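Local coordinates for tyrosinase (Aspergillus oryzae, PDB 6JU8), which probably oxidises L-tyrosine and L-dopa to L-dopaquinone with molecular oxygen at a dinuclear copper centre, a step of melanin biosynthesis, at residues Gln284-Arg289 and Glu329-Asn334. The protein carries 1 engineered substitution. Sequence-based numbering, arbitrary orientation.
Sequences QDMTFR and EAIHNN. With CU (copper (II) ion), chain D.
Ile331 turns CG1 anti to its own carbonyl carbon (chi1 -66°) and extends it to CD1, while Met286 sets CG opposite its backbone N (chi1 -164°), and the two branches meet between helices 283-292 and 328-340 of the tyrosinase central domain. The second of these helices carries ligands of one ion of the dinuclear copper site. The contact is small, buried and mainly apolar, with no hydrogen bond crossing it: Ile331 CD1 sits 3.8 Å from Met286 CG, and the same methyl lies against the backbone of helix 283-292 at Met286 O. Thr287 flanks the isoleucine more loosely, its OG1 hydrogen-bonded to Leu283 O, one turn earlier in the helix. Ile331 also touches Leu283 and Leu290, so it packs against residues nearly two turns apart on helix 283-292. One residue on, His332 faces the copper, which His336 and His376 also bind. Its ND1 donates to Glu329 O (3.1 Å) in the carbonyl plane and on a lone pair, and the acceptor lies almost in the ring plane, a grip that should limit rotation of the imidazole. The other ring nitrogen, His332 NE2, binds the copper ion at 2.2 Å, with a water 2.3 Å from the metal.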
ATOM      1  N   GLN A 284      11.794  -9.140  20.072  1.00 10.11           N
ATOM      2  CA  GLN A 284      12.893 -10.115  20.063  1.00 10.45           C
ATOM      3  C   GLN A 284      13.176 -10.624  21.474  1.00 10.58           C
ATOM      4  O   GLN A 284      13.404 -11.830  21.695  1.00 10.70           O
ATOM      5  CB  GLN A 284      14.151  -9.498  19.460  1.00 12.24           C
ATOM      6  CG  GLN A 284      15.330 -10.466  19.416  1.00 11.60           C
ATOM      7  CD  GLN A 284      16.512  -9.848  18.690  1.00 13.63           C
ATOM      8  OE1 GLN A 284      17.390  -9.314  19.343  1.00 17.44           O
ATOM      9  NE2 GLN A 284      16.513  -9.890  17.363  1.00 14.10           N
ATOM     10  N   ASP A 285      13.223  -9.698  22.436  1.00 10.97           N
ATOM     11  CA  ASP A 285      13.527 -10.162  23.799  1.00 11.15           C
ATOM     12  C   ASP A 285      12.426 -11.043  24.358  1.00 10.74           C
ATOM     13  O   ASP A 285      12.688 -12.008  25.091  1.00 11.09           O
ATOM     14  CB  ASP A 285      13.798  -8.958  24.708  1.00 14.73           C
ATOM     15  CG  ASP A 285      14.294  -9.453  26.066  1.00 18.94           C
ATOM     16  OD1 ASP A 285      15.231 -10.269  26.117  1.00 27.97           O
ATOM     17  OD2 ASP A 285      13.751  -8.996  27.072  1.00 31.12           O
ATOM     18  N   MET A 286      11.169 -10.693  24.054  1.00 10.48           N
ATOM     19  CA  MET A 286      10.073 -11.543  24.565  1.00  9.55           C
ATOM     20  C   MET A 286      10.200 -12.951  24.021  1.00  9.41           C
ATOM     21  O   MET A 286       9.950 -13.950  24.717  1.00 10.90           O
ATOM     22  CB  MET A 286       8.711 -10.938  24.189  1.00  9.97           C
ATOM     23  CG  MET A 286       7.578 -11.528  24.995  1.00 11.38           C
ATOM     24  SD  MET A 286       7.557 -10.956  26.700  1.00 12.35           S
ATOM     25  CE  MET A 286       6.631  -9.421  26.478  1.00 13.81           C
ATOM     26  N   THR A 287      10.597 -13.068  22.758  1.00 10.19           N
ATOM     27  CA  THR A 287      10.788 -14.368  22.108  1.00  9.33           C
ATOM     28  C   THR A 287      11.960 -15.094  22.732  1.00  9.81           C
ATOM     29  O   THR A 287      11.925 -16.314  23.023  1.00 11.63           O
ATOM     30  CB  THR A 287      10.975 -14.149  20.590  1.00  9.82           C
ATOM     31  OG1 THR A 287       9.789 -13.530  20.075  1.00 10.99           O
ATOM     32  CG2 THR A 287      11.122 -15.489  19.885  1.00 11.87           C
ATOM     33  N   PHE A 288      13.067 -14.396  22.978  1.00 10.07           N
ATOM     34  CA  PHE A 288      14.200 -14.964  23.709  1.00 11.16           C
ATOM     35  C   PHE A 288      13.786 -15.515  25.059  1.00 10.73           C
ATOM     36  O   PHE A 288      14.155 -16.638  25.422  1.00 12.33           O
ATOM     37  CB  PHE A 288      15.277 -13.891  23.877  1.00 12.15           C
ATOM     38  CG  PHE A 288      16.519 -14.392  24.585  1.00 12.35           C
ATOM     39  CD1 PHE A 288      17.428 -15.231  23.974  1.00 13.62           C
ATOM     40  CD2 PHE A 288      16.736 -14.024  25.899  1.00 15.10           C
ATOM     41  CE1 PHE A 288      18.554 -15.699  24.648  1.00 15.66           C
ATOM     42  CE2 PHE A 288      17.870 -14.451  26.554  1.00 17.45           C
ATOM     43  CZ  PHE A 288      18.803 -15.288  25.950  1.00 17.24           C
ATOM     44  N   ARG A 289      13.004 -14.743  25.814  1.00 10.99           N
ATOM     45  CA  ARG A 289      12.557 -15.208  27.129  1.00 11.29           C
ATOM     46  C   ARG A 289      11.693 -16.464  26.989  1.00 10.28           C
ATOM     47  O   ARG A 289      11.771 -17.374  27.812  1.00 11.49           O
ATOM     48  CB  ARG A 289      11.755 -14.074  27.781  1.00 12.41           C
ATOM     49  CG  ARG A 289      12.637 -12.907  28.230  1.00 14.90           C
ATOM     50  CD  ARG A 289      11.773 -11.793  28.817  1.00 17.51           C
ATOM     51  NE  ARG A 289      12.599 -10.630  29.137  1.00 20.29           N
ATOM     52  CZ  ARG A 289      12.412  -9.803  30.143  1.00 20.08           C
ATOM     53  NH1 ARG A 289      11.393  -9.956  30.976  1.00 19.10           N
ATOM     54  NH2 ARG A 289      13.247  -8.790  30.314  1.00 29.71           N
ATOM     55  N   GLU A 329       1.264 -18.473  22.705  1.00  8.44           N
ATOM     56  CA  GLU A 329       0.025 -18.036  22.066  1.00  8.61           C
ATOM     57  C   GLU A 329      -0.155 -16.527  22.241  1.00  9.07           C
ATOM     58  O   GLU A 329      -0.563 -15.852  21.289  1.00  9.10           O
ATOM     59  CB  GLU A 329      -1.167 -18.779  22.663  1.00 10.30           C
ATOM     60  CG  GLU A 329      -2.469 -18.495  21.934  1.00 10.53           C
ATOM     61  CD  GLU A 329      -3.631 -19.346  22.402  1.00 10.09           C
ATOM     62  OE1 GLU A 329      -3.565 -20.039  23.441  1.00 10.82           O
ATOM     63  OE2 GLU A 329      -4.666 -19.274  21.710  1.00 11.54           O
ATOM     64  N   ALA A 330       0.152 -16.005  23.420  1.00  9.52           N
ATOM     65  CA  ALA A 330       0.044 -14.567  23.693  1.00  9.81           C
ATOM     66  C   ALA A 330       0.979 -13.781  22.787  1.00  8.91           C
ATOM     67  O   ALA A 330       0.626 -12.720  22.256  1.00  9.75           O
ATOM     68  CB  ALA A 330       0.336 -14.322  25.178  1.00 11.31           C
ATOM     69  N   ILE A 331       2.233 -14.231  22.639  1.00  8.90           N
ATOM     70  CA  ILE A 331       3.143 -13.532  21.730  1.00  8.68           C
ATOM     71  C   ILE A 331       2.545 -13.532  20.325  1.00  8.64           C
ATOM     72  O   ILE A 331       2.472 -12.522  19.623  1.00 10.23           O
ATOM     73  CB  ILE A 331       4.553 -14.145  21.709  1.00  8.99           C
ATOM     74  CG1 ILE A 331       5.252 -13.975  23.070  1.00 10.14           C
ATOM     75  CG2 ILE A 331       5.389 -13.545  20.592  1.00 11.01           C
ATOM     76  CD1 ILE A 331       6.601 -14.663  23.172  1.00 11.34           C
ATOM     77  N   HIS A 332       2.127 -14.715  19.874  1.00  8.72           N
ATOM     78  CA  HIS A 332       1.513 -14.897  18.563  1.00  8.10           C
ATOM     79  C   HIS A 332       0.321 -13.975  18.354  1.00  8.68           C
ATOM     80  O   HIS A 332       0.140 -13.470  17.236  1.00  8.87           O
ATOM     81  CB  HIS A 332       1.106 -16.366  18.436  1.00 11.03           C
ATOM     82  CG  HIS A 332      -0.187 -16.657  17.744  1.00  9.78           C
ATOM     83  ND1 HIS A 332      -1.421 -16.591  18.370  1.00 11.13           N
ATOM     84  CD2 HIS A 332      -0.436 -17.084  16.483  1.00  9.40           C
ATOM     85  CE1 HIS A 332      -2.362 -16.950  17.510  1.00 11.00           C
ATOM     86  NE2 HIS A 332      -1.797 -17.257  16.334  1.00 10.19           N
ATOM     87  N   ASN A 333      -0.499 -13.744  19.374  1.00  8.89           N
ATOM     88  CA  ASN A 333      -1.685 -12.879  19.269  1.00  8.90           C
ATOM     89  C   ASN A 333      -1.257 -11.448  19.024  1.00  8.63           C
ATOM     90  O   ASN A 333      -1.863 -10.745  18.202  1.00 10.32           O
ATOM     91  CB  ASN A 333      -2.460 -12.950  20.589  1.00 10.83           C
ATOM     92  CG  ASN A 333      -3.212 -14.244  20.836  1.00 10.51           C
ATOM     93  OD1 ASN A 333      -3.265 -15.114  19.986  1.00 12.00           O
ATOM     94  ND2 ASN A 333      -3.747 -14.355  22.052  1.00 12.44           N
ATOM     95  N   ASN A 334      -0.245 -10.992  19.746  1.00  8.52           N
ATOM     96  CA  ASN A 334       0.271  -9.640  19.535  1.00  8.66           C
ATOM     97  C   ASN A 334       0.803  -9.508  18.116  1.00  8.28           C
ATOM     98  O   ASN A 334       0.546  -8.501  17.436  1.00  9.23           O
ATOM     99  CB  ASN A 334       1.350  -9.342  20.575  1.00  9.94           C
ATOM    100  CG  ASN A 334       0.740  -8.939  21.896  1.00  9.87           C
ATOM    101  OD1 ASN A 334       0.318  -7.792  22.070  1.00 10.16           O
ATOM    102  ND2 ASN A 334       0.720  -9.858  22.851  1.00 10.99           N
TER
HETATM  103 CU    CU D 502      -2.401 -17.250  14.239  0.53 10.87          CU
HETATM  104  O   HOH W   1      -4.384 -18.340  14.431  1.00 22.12           O